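Local coordinates for carbohydrate-binding protein (Flavonifractor plautii, PDB 6N1B) that deacetylates N-acetylgalactosamine, probably that of the blood group A antigen, as one step of a gut bacterial pathway that converts A to O type blood, at residues R115-D120 against N137-Q142; A127-M132 against R172-P177; A347-M352 against S395-M400. All blocks are in the same frame, centred on the assembly; numbering follows the deposited sequence. Where two conformers were deposited one is given.

Overall arrangement
The three contacts sample different regions of a fold built from four-stranded antiparallel sheets, consistent with a beta-propeller. Interactions 1 and 2 both draw on strand 131-140 but lie towards opposite ends of it, with centres 27 Å apart and nearest atoms about 13 Å apart. Interaction 1 holds part of the glycan pocket and a calcium ligand; interaction 2 packs the hairpin turn of the same sheet against residues 172-177. Interaction 3 belongs to the sheet that brings strand 30-31 together with the last modelled strand, 385-395. Its centre lies 37 Å from that of interaction 1, on the opposite side of the chain's centre, and 33 Å from that of interaction 2.

Interaction 1: R115-D120 against N137-Q142; sequences RYHNCD and NWADDQ. With CA (calcium ion), chain C; GLA (alpha-D-galactopyranose), chain B; FUC (alpha-L-fucopyranose), chain D.
With CG of His117 set between its backbone N and carbonyl carbon (chi1 80°) and CG of Asp141 beside its own backbone N (chi1 -65°), imidazole and carboxylate meet nearly coplanar. His117 ND1 donates to the syn lone pair of Asp141 OD2 at 2.6 Å, which fixes the ring's rotation and directs its other nitrogen at the sugar. His117 NE2 hydrogen-bonds alpha-galactose O3 at 2.7 Å, near the ring plane; either atom could be the donor. Fucose O2 donates to Asp141 OD1, which Tyr202 also holds. Further along, Asp120 OD1 binds calcium at 2.0 Å together with four waters and His272, while Asp120 OD2 accepts from Ser206 N.

On the other sheet face, which carries Tyr116, Trp138 and Asp140, Arg115 reaches in from the preceding loop and grips Asp140 side-on: NE reaches OD1 at 2.9 Å and NH2 reaches OD2. Asp140 OD1 also accepts Gln142 N from the other face of the carboxylate, closing an Asx turn, while the Gln142 amide stacks over the guanidinium. Tyr116 and Trp138 lie rim to rim, planes 8° apart. Paired backbone bonds of His117 with Ala139 and Cys119 with Asn137 make this an antiparallel beta hairpin, one end lining the glycan site.

Interaction 2: A127-M132 against R172-P177; sequences AEYDAM and RVWSKP
The hairpin turn between strands 116-126 and 131-140 packs through Tyr129 against Trp174 and Lys176, residues at and just beyond the short strand 173-174. Tyr129 is the centre of the contact, its ring held between a second aromatic on one face and an aliphatic chain on the other. The six-membered ring of Trp174 stacks face to face with it, centroids 3.9 Å apart and planes inclined by 27°. Because of this tilt the approach is uneven, tightest where Tyr129 CD2 lies 3.3 Å from Trp174 CE2. From the opposite face comes Lys176, crossing the tyrosine at about a right angle and placing CG 4.0 Å from the Tyr129 ring centroid in a CH-pi contact. A chi1 of -74°, with CG anti to the carbonyl carbon, swings the tyrosine ring toward residues 174-176. At the far end of the ring the hydroxyl donates to the backbone: Tyr129 OH meets Trp174 O at 2.6 Å, tilted 28° from the carbonyl plane.

The turn itself holds a G1 beta bulge, in which Asp130 and Ala131 both face Asn126. Arg183 secures its backbone, bonding to the carbonyl oxygens of Tyr129 and Asp130. Immediately after the bulge, Ala131 CB meets the rim of the indole, 4.0 Å from Trp174 CH2. Trp174 NE1 turns to another partner, the hydroxyl of Tyr156. Pro177 adds a looser apolar touch, its CD lying 4.1 Å from Tyr129 CD2.

Interaction 3: A347-M352 against S395-M400; sequences AGDGTM and SFVEMM
Gly350 O accepts two hydrogen bonds where strand 385-395 gives way to helix 396-404: one from Phe396 N at 2.8 Å, almost straight at 173°, and one from water 7. The site is a helix N-terminus, with Ser395 at the N-cap position. Ser395 OG takes a capping bond from Glu398 N at 3.0 Å and itself donates to the water, so that its hydroxyl is used both ways. Water 7 is gripped by four groups: it gives its hydrogens to Asp349 OD1 (2.7 Å) and Gly350 O, and accepts from Ser395 OG and from Val397 N (3.1 Å). The first turn of the helix is therefore satisfied partly by the facing turn, and the Asp349 carboxylate, linked through the water, probably suits the positive end of the helix dipole.

Next along the chain after Gly350, Thr351 pairs with Ser395 as an antiparallel non-hydrogen-bonded pair, the last step of the sheet neighbours 351-361 and 385-395 before the helix begins. The backbone bond of Met352 with Asn394 continues this pairing. Val397 CG2 comes to 3.7 Å from Gly348 O, a van der Waals contact with the carbonyl oxygen. On the buried side Met352, its chain folded at chi2 and chi3, runs alongside Phe396 and crosses Met399. Met352 CG lies 4.1 Å from Phe396 CD1, at the edge of the ring, and 3.9 Å from Met399 SD.

Interaction 1: R115-D120 against N137-Q142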
loop_
_atom_site.group_PDB
_atom_site.type_symbol
_atom_site.label_atom_id
_atom_site.label_comp_id
_atom_site.label_asym_id
_atom_site.label_seq_id
_atom_site.Cartn_x
_atom_site.Cartn_y
_atom_site.Cartn_z
ATOM N N ARG A 115 -10.264 18.585 -8.984
ATOM C CA ARG A 115 -10.316 19.080 -7.625
ATOM C C ARG A 115 -10.056 17.969 -6.613
ATOM O O ARG A 115 -9.583 18.243 -5.507
ATOM C CB ARG A 115 -11.675 19.748 -7.337
ATOM C CG ARG A 115 -11.831 20.201 -5.861
ATOM C CD ARG A 115 -13.076 20.980 -5.682
ATOM N NE ARG A 115 -13.232 21.280 -4.284
ATOM C CZ ARG A 115 -14.083 22.122 -3.766
ATOM N NH1 ARG A 115 -14.904 22.868 -4.563
ATOM N NH2 ARG A 115 -14.119 22.230 -2.441
ATOM N N TYR A 116 -10.401 16.723 -6.982
ATOM C CA TYR A 116 -10.436 15.582 -6.081
ATOM C C TYR A 116 -9.509 14.482 -6.569
ATOM O O TYR A 116 -9.302 14.393 -7.795
ATOM C CB TYR A 116 -11.817 14.942 -6.023
ATOM C CG TYR A 116 -12.875 15.949 -5.678
ATOM C CD1 TYR A 116 -13.219 16.249 -4.339
ATOM C CD2 TYR A 116 -13.602 16.558 -6.672
ATOM C CE1 TYR A 116 -14.172 17.207 -3.983
ATOM C CE2 TYR A 116 -14.573 17.548 -6.343
ATOM C CZ TYR A 116 -14.824 17.902 -5.007
ATOM O OH TYR A 116 -15.753 18.859 -4.624
ATOM N N HIS A 117 -8.960 13.690 -5.666
ATOM C CA HIS A 117 -8.287 12.487 -6.158
ATOM C C HIS A 117 -8.336 11.409 -5.098
ATOM O O HIS A 117 -8.393 11.676 -3.886
ATOM C CB HIS A 117 -6.792 12.750 -6.602
ATOM C CG HIS A 117 -5.827 12.801 -5.431
ATOM N ND1 HIS A 117 -5.751 13.869 -4.554
ATOM C CD2 HIS A 117 -4.840 11.934 -5.042
ATOM C CE1 HIS A 117 -4.778 13.624 -3.680
ATOM N NE2 HIS A 117 -4.218 12.449 -3.940
ATOM N N ASN A 118 -8.218 10.183 -5.575
ATOM C CA ASN A 118 -8.086 8.991 -4.719
ATOM C C ASN A 118 -6.613 8.604 -4.654
ATOM O O ASN A 118 -5.786 9.032 -5.466
ATOM C CB ASN A 118 -8.910 7.848 -5.291
ATOM C CG ASN A 118 -10.386 8.162 -5.350
ATOM O OD1 ASN A 118 -11.038 8.012 -6.497
ATOM N ND2 ASN A 118 -10.946 8.557 -4.285
ATOM N N CYS A 119 -6.273 7.780 -3.673
ATOM C CA CYS A 119 -4.882 7.314 -3.490
ATOM C C CYS A 119 -4.807 6.253 -2.410
ATOM O O CYS A 119 -5.783 6.003 -1.677
ATOM C CB CYS A 119 -3.908 8.493 -3.108
ATOM S SG CYS A 119 -4.371 9.263 -1.528
ATOM N N ASP A 120 -3.661 5.600 -2.356
ATOM C CA ASP A 120 -3.274 4.923 -1.104
ATOM C C ASP A 120 -4.166 3.757 -0.738
ATOM O O ASP A 120 -4.712 3.698 0.434
ATOM C CB ASP A 120 -3.219 5.916 0.071
ATOM C CG ASP A 120 -2.135 6.978 -0.048
ATOM O OD1 ASP A 120 -1.451 7.005 -1.079
ATOM O OD2 ASP A 120 -2.143 7.885 0.802
ATOM N N ASN A 137 -7.804 6.312 0.312
ATOM C CA ASN A 137 -7.926 7.710 0.750
ATOM C C ASN A 137 -8.480 8.545 -0.360
ATOM O O ASN A 137 -7.974 8.458 -1.491
ATOM C CB ASN A 137 -6.561 8.181 1.228
ATOM C CG ASN A 137 -6.598 9.533 1.832
ATOM O OD1 ASN A 137 -6.907 10.499 1.095
ATOM N ND2 ASN A 137 -6.258 9.684 3.125
ATOM N N TRP A 138 -9.485 9.306 -0.097
ATOM C CA TRP A 138 -10.075 10.247 -0.989
ATOM C C TRP A 138 -9.835 11.667 -0.476
ATOM O O TRP A 138 -10.111 11.923 0.722
ATOM C CB TRP A 138 -11.603 10.063 -1.158
ATOM C CG TRP A 138 -12.381 11.141 -1.831
ATOM C CD1 TRP A 138 -12.569 11.250 -3.216
ATOM C CD2 TRP A 138 -13.063 12.245 -1.226
ATOM N NE1 TRP A 138 -13.374 12.338 -3.463
ATOM C CE2 TRP A 138 -13.705 12.953 -2.267
ATOM C CE3 TRP A 138 -13.293 12.626 0.084
ATOM C CZ2 TRP A 138 -14.546 14.000 -2.024
ATOM C CZ3 TRP A 138 -14.095 13.734 0.354
ATOM C CH2 TRP A 138 -14.697 14.436 -0.699
ATOM N N ALA A 139 -9.401 12.599 -1.327
ATOM C CA ALA A 139 -9.155 13.979 -0.856
ATOM C C ALA A 139 -9.875 14.966 -1.771
ATOM O O ALA A 139 -9.855 14.824 -3.007
ATOM C CB ALA A 139 -7.668 14.277 -0.921
ATOM N N ASP A 140 -10.445 15.977 -1.151
ATOM C CA ASP A 140 -10.732 17.243 -1.779
ATOM C C ASP A 140 -9.474 18.088 -1.689
ATOM O O ASP A 140 -9.131 18.517 -0.615
ATOM C CB ASP A 140 -11.896 17.926 -1.018
ATOM C CG ASP A 140 -12.301 19.324 -1.547
ATOM O OD1 ASP A 140 -11.588 19.806 -2.440
ATOM O OD2 ASP A 140 -13.346 19.846 -1.026
ATOM N N ASP A 141 -8.758 18.234 -2.802
ATOM C CA ASP A 141 -7.506 18.913 -2.697
ATOM C C ASP A 141 -7.590 20.420 -2.596
ATOM O O ASP A 141 -6.563 21.094 -2.464
ATOM C CB ASP A 141 -6.610 18.527 -3.859
ATOM C CG ASP A 141 -6.218 17.045 -3.836
ATOM O OD1 ASP A 141 -5.382 16.628 -2.972
ATOM O OD2 ASP A 141 -6.827 16.274 -4.646
ATOM N N GLN A 142 -8.795 20.977 -2.731
ATOM C CA GLN A 142 -8.936 22.436 -2.618
ATOM C C GLN A 142 -8.761 22.932 -1.209
ATOM O O GLN A 142 -9.468 22.472 -0.286
ATOM C CB GLN A 142 -10.313 22.845 -3.146
ATOM C CG GLN A 142 -10.522 24.358 -3.183
ATOM C CD GLN A 142 -11.659 24.804 -4.030
ATOM O OE1 GLN A 142 -12.431 25.622 -3.601
ATOM N NE2 GLN A 142 -11.740 24.327 -5.268
HETATM CA CA CA C . -0.046 8.204 -1.744
HETATM C C1 GLA B . 1.252 13.308 -3.182
HETATM C C2 GLA B . 0.330 12.059 -2.987
HETATM C C3 GLA B . -1.135 12.517 -2.903
HETATM C C4 GLA B . -1.345 13.615 -1.797
HETATM C C5 GLA B . -0.277 14.742 -1.951
HETATM C C6 GLA B . -0.202 15.612 -0.763
HETATM O O2 GLA B . 0.529 11.214 -4.182
HETATM O O3 GLA B . -2.141 11.242 -2.740
HETATM O O4 GLA B . -1.224 12.945 -0.598
HETATM O O5 GLA B . 1.108 14.182 -2.004
HETATM O O6 GLA B . 0.744 16.755 -0.929
HETATM C C1 FUC D . -1.199 15.538 -5.967
HETATM C C2 FUC D . -2.554 16.101 -5.510
HETATM C C3 FUC D . -2.773 17.503 -6.119
HETATM C C4 FUC D . -2.762 17.397 -7.632
HETATM C C5 FUC D . -1.416 16.843 -8.072
HETATM C C6 FUC D . -1.249 16.579 -9.598
HETATM O O2 FUC D . -2.546 16.245 -4.057
HETATM O O3 FUC D . -4.081 18.004 -5.734
HETATM O O4 FUC D . -3.825 16.551 -8.047
HETATM O O5 FUC D . -1.203 15.559 -7.407
HETATM O O HOH W 1 -15.877 19.375 -2.013
HETATM O O HOH W 2 -6.299 11.263 -1.799
HETATM O O HOH W 3 1.109 9.437 -2.815
HETATM O O HOH W 4 0.480 6.481 -2.923
HETATM O O HOH W 5 -1.072 8.996 -3.453
HETATM O O HOH W 6 -0.768 9.812 -0.527
#

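Interaction 2: A127-M132 against R172-P177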
loop_
_atom_site.group_PDB
_atom_site.type_symbol
_atom_site.label_atom_id
_atom_site.label_comp_id
_atom_site.label_asym_id
_atom_site.label_seq_id
_atom_site.Cartn_x
_atom_site.Cartn_y
_atom_site.Cartn_z
ATOM N N ALA A 127 -11.409 -13.032 7.618
ATOM C CA ALA A 127 -11.713 -14.495 7.678
ATOM C C ALA A 127 -13.104 -14.764 8.157
ATOM O O ALA A 127 -13.755 -15.695 7.687
ATOM C CB ALA A 127 -10.656 -15.186 8.559
ATOM N N GLU A 128 -13.579 -14.014 9.145
ATOM C CA GLU A 128 -14.900 -14.286 9.670
ATOM C C GLU A 128 -16.012 -14.140 8.640
ATOM O O GLU A 128 -16.994 -14.827 8.712
ATOM C CB GLU A 128 -15.118 -13.303 10.887
ATOM C CG GLU A 128 -16.409 -13.465 11.622
ATOM C CD GLU A 128 -16.247 -14.534 12.671
ATOM O OE1 GLU A 128 -15.050 -14.923 12.936
ATOM O OE2 GLU A 128 -17.281 -14.897 13.241
ATOM N N TYR A 129 -15.852 -13.195 7.710
ATOM C CA TYR A 129 -16.834 -12.941 6.716
ATOM C C TYR A 129 -16.442 -13.578 5.364
ATOM O O TYR A 129 -17.232 -13.448 4.369
ATOM C CB TYR A 129 -17.046 -11.413 6.530
ATOM C CG TYR A 129 -17.802 -10.813 7.670
ATOM C CD1 TYR A 129 -17.182 -10.597 8.960
ATOM C CD2 TYR A 129 -19.086 -10.391 7.521
ATOM C CE1 TYR A 129 -17.859 -9.974 9.986
ATOM C CE2 TYR A 129 -19.820 -9.787 8.598
ATOM C CZ TYR A 129 -19.188 -9.562 9.797
ATOM O OH TYR A 129 -19.869 -8.963 10.847
ATOM N N ASP A 130 -15.247 -14.171 5.255
ATOM C CA ASP A 130 -14.638 -14.691 4.059
ATOM C C ASP A 130 -14.741 -13.635 2.903
ATOM O O ASP A 130 -15.282 -13.906 1.818
ATOM C CB ASP A 130 -15.291 -15.994 3.683
ATOM C CG ASP A 130 -14.586 -16.702 2.547
ATOM O OD1 ASP A 130 -13.364 -16.609 2.377
ATOM O OD2 ASP A 130 -15.320 -17.546 1.875
ATOM N N ALA A 131 -14.266 -12.454 3.197
ATOM C CA ALA A 131 -14.476 -11.265 2.331
ATOM C C ALA A 131 -13.221 -10.407 2.358
ATOM O O ALA A 131 -12.517 -10.403 3.384
ATOM C CB ALA A 131 -15.655 -10.424 2.791
ATOM N N MET A 132 -12.921 -9.731 1.272
ATOM C CA MET A 132 -11.892 -8.695 1.226
ATOM C C MET A 132 -12.484 -7.334 1.525
ATOM O O MET A 132 -13.577 -6.972 1.114
ATOM C CB MET A 132 -11.239 -8.652 -0.190
ATOM C CG MET A 132 -10.442 -9.937 -0.567
ATOM S SD MET A 132 -8.962 -10.135 0.389
ATOM C CE MET A 132 -8.446 -11.700 -0.331
ATOM N N ARG A 172 -24.361 1.166 11.065
ATOM C CA ARG A 172 -22.983 0.833 10.640
ATOM C C ARG A 172 -22.585 -0.552 11.028
ATOM O O ARG A 172 -21.404 -0.893 10.954
ATOM C CB ARG A 172 -21.930 1.873 11.049
ATOM C CG ARG A 172 -22.246 3.275 10.551
ATOM C CD ARG A 172 -21.282 4.354 11.061
ATOM N NE ARG A 172 -19.896 4.108 10.665
ATOM C CZ ARG A 172 -19.325 4.532 9.510
ATOM N NH1 ARG A 172 -20.011 5.166 8.601
ATOM N NH2 ARG A 172 -18.049 4.270 9.322
ATOM N N VAL A 173 -23.586 -1.452 11.169
ATOM C CA VAL A 173 -23.280 -2.858 11.436
ATOM C C VAL A 173 -23.329 -3.713 10.198
ATOM O O VAL A 173 -24.328 -3.709 9.431
ATOM C CB VAL A 173 -24.256 -3.392 12.514
ATOM C CG1 VAL A 173 -24.172 -4.960 12.732
ATOM C CG2 VAL A 173 -24.061 -2.626 13.840
ATOM N N TRP A 174 -22.223 -4.434 9.989
ATOM C CA TRP A 174 -22.130 -5.443 8.943
ATOM C C TRP A 174 -22.543 -6.780 9.509
ATOM O O TRP A 174 -21.798 -7.371 10.306
ATOM C CB TRP A 174 -20.703 -5.443 8.438
ATOM C CG TRP A 174 -20.374 -6.396 7.312
ATOM C CD1 TRP A 174 -21.225 -7.127 6.535
ATOM C CD2 TRP A 174 -19.027 -6.740 6.888
ATOM N NE1 TRP A 174 -20.482 -7.822 5.594
ATOM C CE2 TRP A 174 -19.146 -7.619 5.809
ATOM C CE3 TRP A 174 -17.768 -6.389 7.336
ATOM C CZ2 TRP A 174 -18.065 -8.157 5.152
ATOM C CZ3 TRP A 174 -16.683 -6.902 6.648
ATOM C CH2 TRP A 174 -16.818 -7.785 5.577
ATOM N N SER A 175 -23.748 -7.222 9.249
ATOM C CA SER A 175 -24.196 -8.498 9.756
ATOM C C SER A 175 -23.668 -9.651 8.909
ATOM O O SER A 175 -23.573 -9.499 7.669
ATOM C CB SER A 175 -25.728 -8.545 9.773
ATOM O OG SER A 175 -26.286 -7.655 10.755
ATOM N N LYS A 176 -23.275 -10.714 9.565
ATOM C CA LYS A 176 -22.748 -11.832 8.823
ATOM C C LYS A 176 -23.873 -12.391 7.917
ATOM O O LYS A 176 -25.000 -12.636 8.371
ATOM C CB LYS A 176 -22.290 -12.915 9.819
ATOM C CG LYS A 176 -21.056 -12.644 10.637
ATOM C CD LYS A 176 -20.599 -13.986 11.273
ATOM C CE LYS A 176 -19.608 -13.690 12.346
ATOM N NZ LYS A 176 -20.196 -13.071 13.559
ATOM N N PRO A 177 -23.517 -12.701 6.658
ATOM C CA PRO A 177 -24.472 -13.341 5.783
ATOM C C PRO A 177 -24.939 -14.677 6.312
ATOM O O PRO A 177 -24.075 -15.433 6.861
ATOM C CB PRO A 177 -23.735 -13.547 4.443
ATOM C CG PRO A 177 -22.632 -12.603 4.506
ATOM C CD PRO A 177 -22.274 -12.379 5.963
#

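Interaction 3: A347-M352 against S395-M400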
loop_
_atom_site.group_PDB
_atom_site.type_symbol
_atom_site.label_atom_id
_atom_site.label_comp_id
_atom_site.label_asym_id
_atom_site.label_seq_id
_atom_site.Cartn_x
_atom_site.Cartn_y
_atom_site.Cartn_z
ATOM N N ALA A 347 11.002 -22.520 12.324
ATOM C CA ALA A 347 10.637 -21.252 13.003
ATOM C C ALA A 347 11.616 -20.177 12.850
ATOM O O ALA A 347 12.800 -20.442 12.997
ATOM C CB ALA A 347 10.213 -21.442 14.450
ATOM N N GLY A 348 11.152 -18.980 12.576
ATOM C CA GLY A 348 12.032 -17.820 12.493
ATOM C C GLY A 348 12.945 -17.727 11.297
ATOM O O GLY A 348 13.910 -16.946 11.267
ATOM N N ASP A 349 12.606 -18.446 10.239
ATOM C CA ASP A 349 13.471 -18.594 9.118
ATOM C C ASP A 349 12.682 -18.379 7.816
ATOM O O ASP A 349 12.900 -19.136 6.858
ATOM C CB ASP A 349 14.184 -19.954 9.152
ATOM C CG ASP A 349 15.296 -20.070 8.151
ATOM O OD1 ASP A 349 15.915 -19.032 7.785
ATOM O OD2 ASP A 349 15.522 -21.221 7.710
ATOM N N GLY A 350 11.853 -17.372 7.753
ATOM C CA GLY A 350 10.986 -17.186 6.630
ATOM C C GLY A 350 11.618 -16.352 5.499
ATOM O O GLY A 350 12.787 -15.989 5.526
ATOM N N THR A 351 10.742 -15.982 4.518
ATOM C CA THR A 351 11.169 -15.228 3.374
ATOM C C THR A 351 10.325 -13.924 3.331
ATOM O O THR A 351 9.131 -13.972 3.379
ATOM C CB THR A 351 10.946 -16.058 2.108
ATOM O OG1 THR A 351 11.681 -17.275 2.150
ATOM C CG2 THR A 351 11.362 -15.297 0.881
ATOM N N MET A 352 11.061 -12.795 3.192
ATOM C CA MET A 352 10.417 -11.482 3.036
ATOM C C MET A 352 10.117 -11.309 1.534
ATOM O O MET A 352 11.078 -11.237 0.730
ATOM C CB MET A 352 11.312 -10.412 3.550
ATOM C CG MET A 352 11.241 -10.375 5.026
ATOM S SD MET A 352 9.819 -9.705 5.842
ATOM C CE MET A 352 10.017 -7.968 5.550
ATOM N N SER A 395 15.706 -13.967 2.209
ATOM C CA SER A 395 15.572 -14.604 3.495
ATOM C C SER A 395 15.434 -13.521 4.581
ATOM O O SER A 395 16.194 -12.543 4.532
ATOM C CB SER A 395 16.871 -15.447 3.755
ATOM O OG SER A 395 17.279 -15.543 5.010
ATOM N N PHE A 396 14.529 -13.742 5.491
ATOM C CA PHE A 396 14.384 -12.796 6.629
ATOM C C PHE A 396 15.719 -12.711 7.408
ATOM O O PHE A 396 16.185 -11.570 7.708
ATOM C CB PHE A 396 13.283 -13.298 7.556
ATOM C CG PHE A 396 13.183 -12.442 8.822
ATOM C CD1 PHE A 396 12.572 -11.247 8.791
ATOM C CD2 PHE A 396 13.706 -12.882 10.025
ATOM C CE1 PHE A 396 12.435 -10.453 9.992
ATOM C CE2 PHE A 396 13.643 -12.084 11.131
ATOM C CZ PHE A 396 13.030 -10.898 11.085
ATOM N N VAL A 397 16.392 -13.839 7.641
ATOM C CA VAL A 397 17.624 -13.789 8.397
ATOM C C VAL A 397 18.685 -13.023 7.621
ATOM O O VAL A 397 19.406 -12.203 8.204
ATOM C CB VAL A 397 18.085 -15.236 8.776
ATOM C CG1 VAL A 397 19.489 -15.295 9.280
ATOM C CG2 VAL A 397 17.105 -15.853 9.758
ATOM N N GLU A 398 18.829 -13.298 6.311
ATOM C CA GLU A 398 19.861 -12.586 5.597
ATOM C C GLU A 398 19.587 -11.082 5.508
ATOM O O GLU A 398 20.508 -10.246 5.592
ATOM C CB GLU A 398 20.043 -13.183 4.145
ATOM C CG GLU A 398 20.586 -14.585 4.186
ATOM C CD GLU A 398 21.995 -14.721 4.640
ATOM O OE1 GLU A 398 22.786 -13.753 4.674
ATOM O OE2 GLU A 398 22.393 -15.913 4.919
ATOM N N MET A 399 18.320 -10.742 5.366
ATOM C CA MET A 399 17.912 -9.343 5.379
ATOM C C MET A 399 18.354 -8.674 6.699
ATOM O O MET A 399 18.964 -7.574 6.691
ATOM C CB MET A 399 16.438 -9.232 5.223
ATOM C CG MET A 399 15.883 -7.786 5.342
ATOM S SD MET A 399 14.084 -7.784 5.666
ATOM C CE MET A 399 14.049 -8.427 7.290
ATOM N N MET A 400 18.007 -9.311 7.815
ATOM C CA MET A 400 18.368 -8.768 9.169
ATOM C C MET A 400 19.894 -8.625 9.312
ATOM O O MET A 400 20.350 -7.620 9.857
ATOM C CB MET A 400 17.823 -9.675 10.221
ATOM C CG MET A 400 16.296 -9.680 10.324
ATOM S SD MET A 400 15.548 -8.121 10.821
ATOM C CE MET A 400 15.920 -8.153 12.572
HETATM O O HOH W 7 15.242 -16.560 6.843
#